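Local coordinates for protein myosin-I heavy chain (Dictyostelium discoideum, PDB 5EJR) that is an actin-based motor with ATPase activity that acts in the early steps of phagocytosis and in adhesion, represented here by a MyTH4-FERM module of its tail, at residues 328-332 with 333-337; 410-413 with 414-418. All coordinates share one frame; numbering follows the deposited sequence.

Interaction 1: 328-332 with 333-337. With EDO (1,2-ethanediol), chain H.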
loop_
_atom_site.group_PDB
_atom_site.type_symbol
_atom_site.label_atom_id
_atom_site.label_comp_id
_atom_site.label_asym_id
_atom_site.label_seq_id
_atom_site.Cartn_x
_atom_site.Cartn_y
_atom_site.Cartn_z
ATOM N N ARG A 328 -16.193 -9.429 -17.938
ATOM C CA ARG A 328 -16.235 -10.840 -18.350
ATOM C C ARG A 328 -15.653 -11.713 -17.236
ATOM O O ARG A 328 -16.236 -12.739 -16.917
ATOM C CB ARG A 328 -15.459 -11.090 -19.657
ATOM C CG ARG A 328 -15.906 -12.417 -20.325
ATOM C CD ARG A 328 -14.857 -12.886 -21.324
ATOM N NE ARG A 328 -15.306 -14.031 -22.129
ATOM C CZ ARG A 328 -15.141 -15.309 -21.773
ATOM N NH1 ARG A 328 -14.581 -15.617 -20.612
ATOM N NH2 ARG A 328 -15.550 -16.288 -22.578
ATOM N N ASP A 329 -14.536 -11.281 -16.628
ATOM C CA ASP A 329 -13.875 -11.997 -15.527
ATOM C C ASP A 329 -14.763 -12.096 -14.300
ATOM O O ASP A 329 -14.856 -13.172 -13.675
ATOM C CB ASP A 329 -12.518 -11.365 -15.205
ATOM C CG ASP A 329 -11.826 -12.033 -14.038
ATOM O OD1 ASP A 329 -11.207 -13.095 -14.249
ATOM O OD2 ASP A 329 -11.935 -11.509 -12.907
ATOM N N GLU A 330 -15.460 -10.980 -13.961
ATOM C CA GLU A 330 -16.394 -10.941 -12.824
ATOM C C GLU A 330 -17.574 -11.876 -13.091
ATOM O O GLU A 330 -18.045 -12.571 -12.166
ATOM C CB GLU A 330 -16.900 -9.498 -12.603
ATOM C CG GLU A 330 -15.810 -8.614 -12.026
ATOM C CD GLU A 330 -16.105 -7.127 -12.116
ATOM O OE1 GLU A 330 -15.501 -6.359 -11.339
ATOM O OE2 GLU A 330 -16.909 -6.720 -12.984
ATOM N N TRP A 331 -18.069 -11.872 -14.350
ATOM C CA TRP A 331 -19.129 -12.785 -14.772
ATOM C C TRP A 331 -18.617 -14.233 -14.590
ATOM O O TRP A 331 -19.348 -15.059 -14.039
ATOM C CB TRP A 331 -19.473 -12.574 -16.245
ATOM C CG TRP A 331 -20.298 -13.671 -16.872
ATOM C CD1 TRP A 331 -19.876 -14.601 -17.779
ATOM C CD2 TRP A 331 -21.669 -13.972 -16.593
ATOM N NE1 TRP A 331 -20.907 -15.462 -18.089
ATOM C CE2 TRP A 331 -22.016 -15.110 -17.357
ATOM C CE3 TRP A 331 -22.637 -13.409 -15.735
ATOM C CZ2 TRP A 331 -23.317 -15.644 -17.361
ATOM C CZ3 TRP A 331 -23.924 -13.939 -15.735
ATOM C CH2 TRP A 331 -24.237 -15.080 -16.502
ATOM N N MET A 332 -17.390 -14.529 -15.046
ATOM C CA MET A 332 -16.846 -15.905 -14.946
ATOM C C MET A 332 -16.546 -16.364 -13.506
ATOM O O MET A 332 -16.499 -17.567 -13.262
ATOM C CB MET A 332 -15.631 -16.118 -15.849
ATOM C CG MET A 332 -16.002 -16.235 -17.318
ATOM S SD MET A 332 -17.376 -17.350 -17.760
ATOM C CE MET A 332 -16.649 -19.009 -17.429
ATOM N N LYS A 333 -16.364 -15.410 -12.572
ATOM C CA LYS A 333 -16.150 -15.656 -11.139
ATOM C C LYS A 333 -17.471 -15.715 -10.368
ATOM O O LYS A 333 -17.464 -15.860 -9.147
ATOM C CB LYS A 333 -15.239 -14.593 -10.533
ATOM C CG LYS A 333 -13.768 -14.827 -10.782
ATOM C CD LYS A 333 -13.015 -13.535 -10.458
ATOM C CE LYS A 333 -11.515 -13.718 -10.481
ATOM N NZ LYS A 333 -11.063 -14.336 -11.759
ATOM N N GLY A 334 -18.590 -15.617 -11.068
ATOM C CA GLY A 334 -19.912 -15.723 -10.459
ATOM C C GLY A 334 -20.351 -14.500 -9.672
ATOM O O GLY A 334 -21.266 -14.597 -8.857
ATOM N N LEU A 335 -19.758 -13.321 -9.936
ATOM C CA LEU A 335 -20.158 -12.103 -9.209
ATOM C C LEU A 335 -21.531 -11.539 -9.611
ATOM O O LEU A 335 -22.155 -10.850 -8.810
ATOM C CB LEU A 335 -19.068 -11.039 -9.304
ATOM C CG LEU A 335 -17.682 -11.508 -8.799
ATOM C CD1 LEU A 335 -16.664 -10.405 -8.899
ATOM C CD2 LEU A 335 -17.736 -12.039 -7.335
ATOM N N TYR A 336 -22.030 -11.860 -10.816
ATOM C CA TYR A 336 -23.326 -11.379 -11.286
ATOM C C TYR A 336 -24.379 -12.494 -11.298
ATOM O O TYR A 336 -24.482 -13.228 -12.271
ATOM C CB TYR A 336 -23.178 -10.731 -12.684
ATOM C CG TYR A 336 -22.216 -9.565 -12.690
ATOM C CD1 TYR A 336 -22.457 -8.430 -11.917
ATOM C CD2 TYR A 336 -21.080 -9.579 -13.491
ATOM C CE1 TYR A 336 -21.575 -7.352 -11.920
ATOM C CE2 TYR A 336 -20.209 -8.490 -13.530
ATOM C CZ TYR A 336 -20.454 -7.387 -12.732
ATOM O OH TYR A 336 -19.585 -6.329 -12.749
ATOM N N THR A 337 -25.170 -12.618 -10.243
ATOM C CA THR A 337 -26.143 -13.714 -10.199
ATOM C C THR A 337 -27.626 -13.241 -10.142
ATOM O O THR A 337 -28.515 -14.089 -10.014
ATOM C CB THR A 337 -25.776 -14.711 -9.089
ATOM O OG1 THR A 337 -25.456 -14.001 -7.888
ATOM C CG2 THR A 337 -24.588 -15.602 -9.483
HETATM C C1 EDO H . -18.678 -3.528 -12.837
HETATM O O1 EDO H . -18.780 -3.459 -11.431
HETATM C C2 EDO H . -17.235 -3.513 -13.431
HETATM O O2 EDO H . -16.225 -4.096 -12.627
HETATM O O HOH W 1 -21.789 -14.167 -12.605
#
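Tyr336 donates its hydroxyl proton to Glu330, with Tyr336 OH 2.7 Å from Glu330 OE2. The hydroxyl comes from above the carboxylate plane, 52° out of it, and ring and carboxylate stand nearly perpendicular. Tyr336 CE2 rests 3.6 Å from Glu330 CB. One residue back along the helix, Asp329 meets Lys333, which bends at its last torsion (chi4 53°). Lys333 NZ forms a salt bridge with Asp329, 2.8 Å from its OD1 and on the syn side. Behind these side chains the backbone turns by a Schellman motif, which ends helix 317-332 in the FERM domain. Leu335 N reaches Glu330 O at 2.9 Å, a 6→1 bond, and Gly334 N reaches Trp331 O at 3.1 Å. Gly334 has positive phi (75°), which lets the chain reverse. Leu335 CD1 then packs 3.7 Å from Glu330 CG. A water bridges Trp331 O to both N and O of Tyr336. Further out, Glu330 OE1 makes a salt bridge with Arg295, which probably helps keep the carboxylate ionised. A 1,2-ethanediol, probably from the crystallisation liquor, also lies against that carboxylate. Trp331 NE1 bonds to Val372 O, and its indole packs on helix 341-355.

Interaction 2: 410-413 with 414-418; sequences INLI and GSKSP. With EDO (1,2-ethanediol), chain F.
Gly414 N bonds to Ile410 O at 2.8 Å, an ordinary helical bond in the C-terminal part of helix 402-416. Next to it, Ile413 O accepts several bonds. Ser417 OG donates to Ile413 O at 2.8 Å, and Lys416 N reaches the same oxygen at 3.3 Å from the opposite face of the carbonyl plane. The serine can do this because its OG lies beside its own backbone N (chi1 -40°). Ser417 N adds a weak bond to the same oxygen. Leu412 runs side by side with Lys416, with Leu412 CD2 4.0 Å from Lys416 CE. The lysine then bends away, and its NZ pairs with Asp343 of helix 341-355. Leu412 also packs on that helix, and Ile413 on helix 317-332, within the FERM domain. Replacing Ser417 with an alanine would probably leave Ile413 O to the two backbone N-H groups, one of them only weakly bound, and let the chain after the helix shift. The contact is held mainly by backbone carbonyls, and at Ile413 O the buried Ser417 hydroxyl adds its bond to those of the backbone N-H groups.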
loop_
_atom_site.group_PDB
_atom_site.type_symbol
_atom_site.label_atom_id
_atom_site.label_comp_id
_atom_site.label_asym_id
_atom_site.label_seq_id
_atom_site.Cartn_x
_atom_site.Cartn_y
_atom_site.Cartn_z
ATOM N N ILE A 410 -21.971 -6.215 -22.142
ATOM C CA ILE A 410 -21.977 -5.246 -21.042
ATOM C C ILE A 410 -23.392 -4.729 -20.774
ATOM O O ILE A 410 -23.773 -4.640 -19.626
ATOM C CB ILE A 410 -20.959 -4.100 -21.255
ATOM C CG1 ILE A 410 -19.518 -4.676 -21.355
ATOM C CG2 ILE A 410 -21.089 -3.074 -20.123
ATOM C CD1 ILE A 410 -18.474 -3.825 -22.110
ATOM N N ASN A 411 -24.167 -4.449 -21.819
ATOM C CA ASN A 411 -25.544 -3.977 -21.663
ATOM C C ASN A 411 -26.392 -4.986 -20.881
ATOM O O ASN A 411 -27.150 -4.618 -19.994
ATOM C CB ASN A 411 -26.185 -3.688 -23.036
ATOM C CG ASN A 411 -27.617 -3.190 -22.909
ATOM O OD1 ASN A 411 -27.929 -2.171 -22.262
ATOM N ND2 ASN A 411 -28.516 -3.952 -23.448
ATOM N N LEU A 412 -26.266 -6.264 -21.228
ATOM C CA LEU A 412 -27.034 -7.310 -20.548
ATOM C C LEU A 412 -26.657 -7.472 -19.092
ATOM O O LEU A 412 -27.536 -7.465 -18.251
ATOM C CB LEU A 412 -26.923 -8.614 -21.319
ATOM C CG LEU A 412 -27.891 -8.617 -22.471
ATOM C CD1 LEU A 412 -27.406 -9.491 -23.573
ATOM C CD2 LEU A 412 -29.296 -8.998 -22.000
ATOM N N ILE A 413 -25.366 -7.591 -18.786
ATOM C CA ILE A 413 -24.875 -7.658 -17.408
ATOM C C ILE A 413 -25.320 -6.413 -16.621
ATOM O O ILE A 413 -25.897 -6.529 -15.537
ATOM C CB ILE A 413 -23.327 -7.765 -17.390
ATOM C CG1 ILE A 413 -22.862 -9.136 -17.905
ATOM C CG2 ILE A 413 -22.751 -7.471 -15.965
ATOM C CD1 ILE A 413 -23.252 -10.373 -17.065
ATOM N N GLY A 414 -25.038 -5.248 -17.194
ATOM C CA GLY A 414 -25.292 -3.954 -16.578
ATOM C C GLY A 414 -26.728 -3.691 -16.203
ATOM O O GLY A 414 -26.981 -3.244 -15.093
ATOM N N SER A 415 -27.668 -3.997 -17.107
ATOM C CA SER A 415 -29.106 -3.787 -16.920
ATOM C C SER A 415 -29.727 -4.704 -15.870
ATOM O O SER A 415 -30.790 -4.395 -15.337
ATOM C CB SER A 415 -29.848 -3.959 -18.246
ATOM O OG SER A 415 -29.815 -5.305 -18.699
ATOM N N LYS A 416 -29.110 -5.860 -15.622
ATOM C CA LYS A 416 -29.680 -6.839 -14.718
ATOM C C LYS A 416 -29.024 -6.887 -13.350
ATOM O O LYS A 416 -29.572 -7.508 -12.447
ATOM C CB LYS A 416 -29.671 -8.217 -15.398
ATOM C CG LYS A 416 -30.731 -8.262 -16.504
ATOM C CD LYS A 416 -30.528 -9.356 -17.509
ATOM C CE LYS A 416 -31.503 -9.188 -18.651
ATOM N NZ LYS A 416 -32.916 -9.362 -18.215
ATOM N N SER A 417 -27.893 -6.199 -13.169
ATOM C CA SER A 417 -27.138 -6.258 -11.920
ATOM C C SER A 417 -27.048 -4.933 -11.167
ATOM O O SER A 417 -26.317 -4.028 -11.587
ATOM C CB SER A 417 -25.748 -6.828 -12.177
ATOM O OG SER A 417 -25.838 -7.890 -13.112
ATOM N N PRO A 418 -27.733 -4.806 -10.006
ATOM C CA PRO A 418 -27.639 -3.539 -9.243
ATOM C C PRO A 418 -26.245 -3.234 -8.694
ATOM O O PRO A 418 -25.955 -2.091 -8.401
ATOM C CB PRO A 418 -28.672 -3.695 -8.120
ATOM C CG PRO A 418 -29.433 -4.942 -8.415
ATOM C CD PRO A 418 -28.636 -5.778 -9.356
HETATM C C1 EDO F . -27.132 0.743 -6.702
HETATM O O1 EDO F . -27.632 -0.529 -7.087
HETATM C C2 EDO F . -27.742 1.742 -7.693
HETATM O O2 EDO F . -27.300 3.038 -7.409
#

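How the interactions relate
Interaction 1 comes first along the chain, at the C-terminal end of helix 317-332. Interaction 2 follows some seventy residues later, in the C-terminal part of helix 402-416. Their centres lie about 12 Å apart, and both belong to the FERM part of the MyTH4-FERM tail. The two contacts touch directly. Trp331 CE3 lies 3.4 Å from Ile413 CD1, Tyr336 CD2 is 3.7 Å from Ile413 CG2, and Tyr336 CD1 is 3.6 Å from Ser417 OG. Both contacts also pack on helix 341-355, through Trp331, Leu412 and Ile413. Trp331 and Tyr336 of interaction 1 thus pack against Ile413 and Ser417 of interaction 2, joining the two helices and the chain that leaves them.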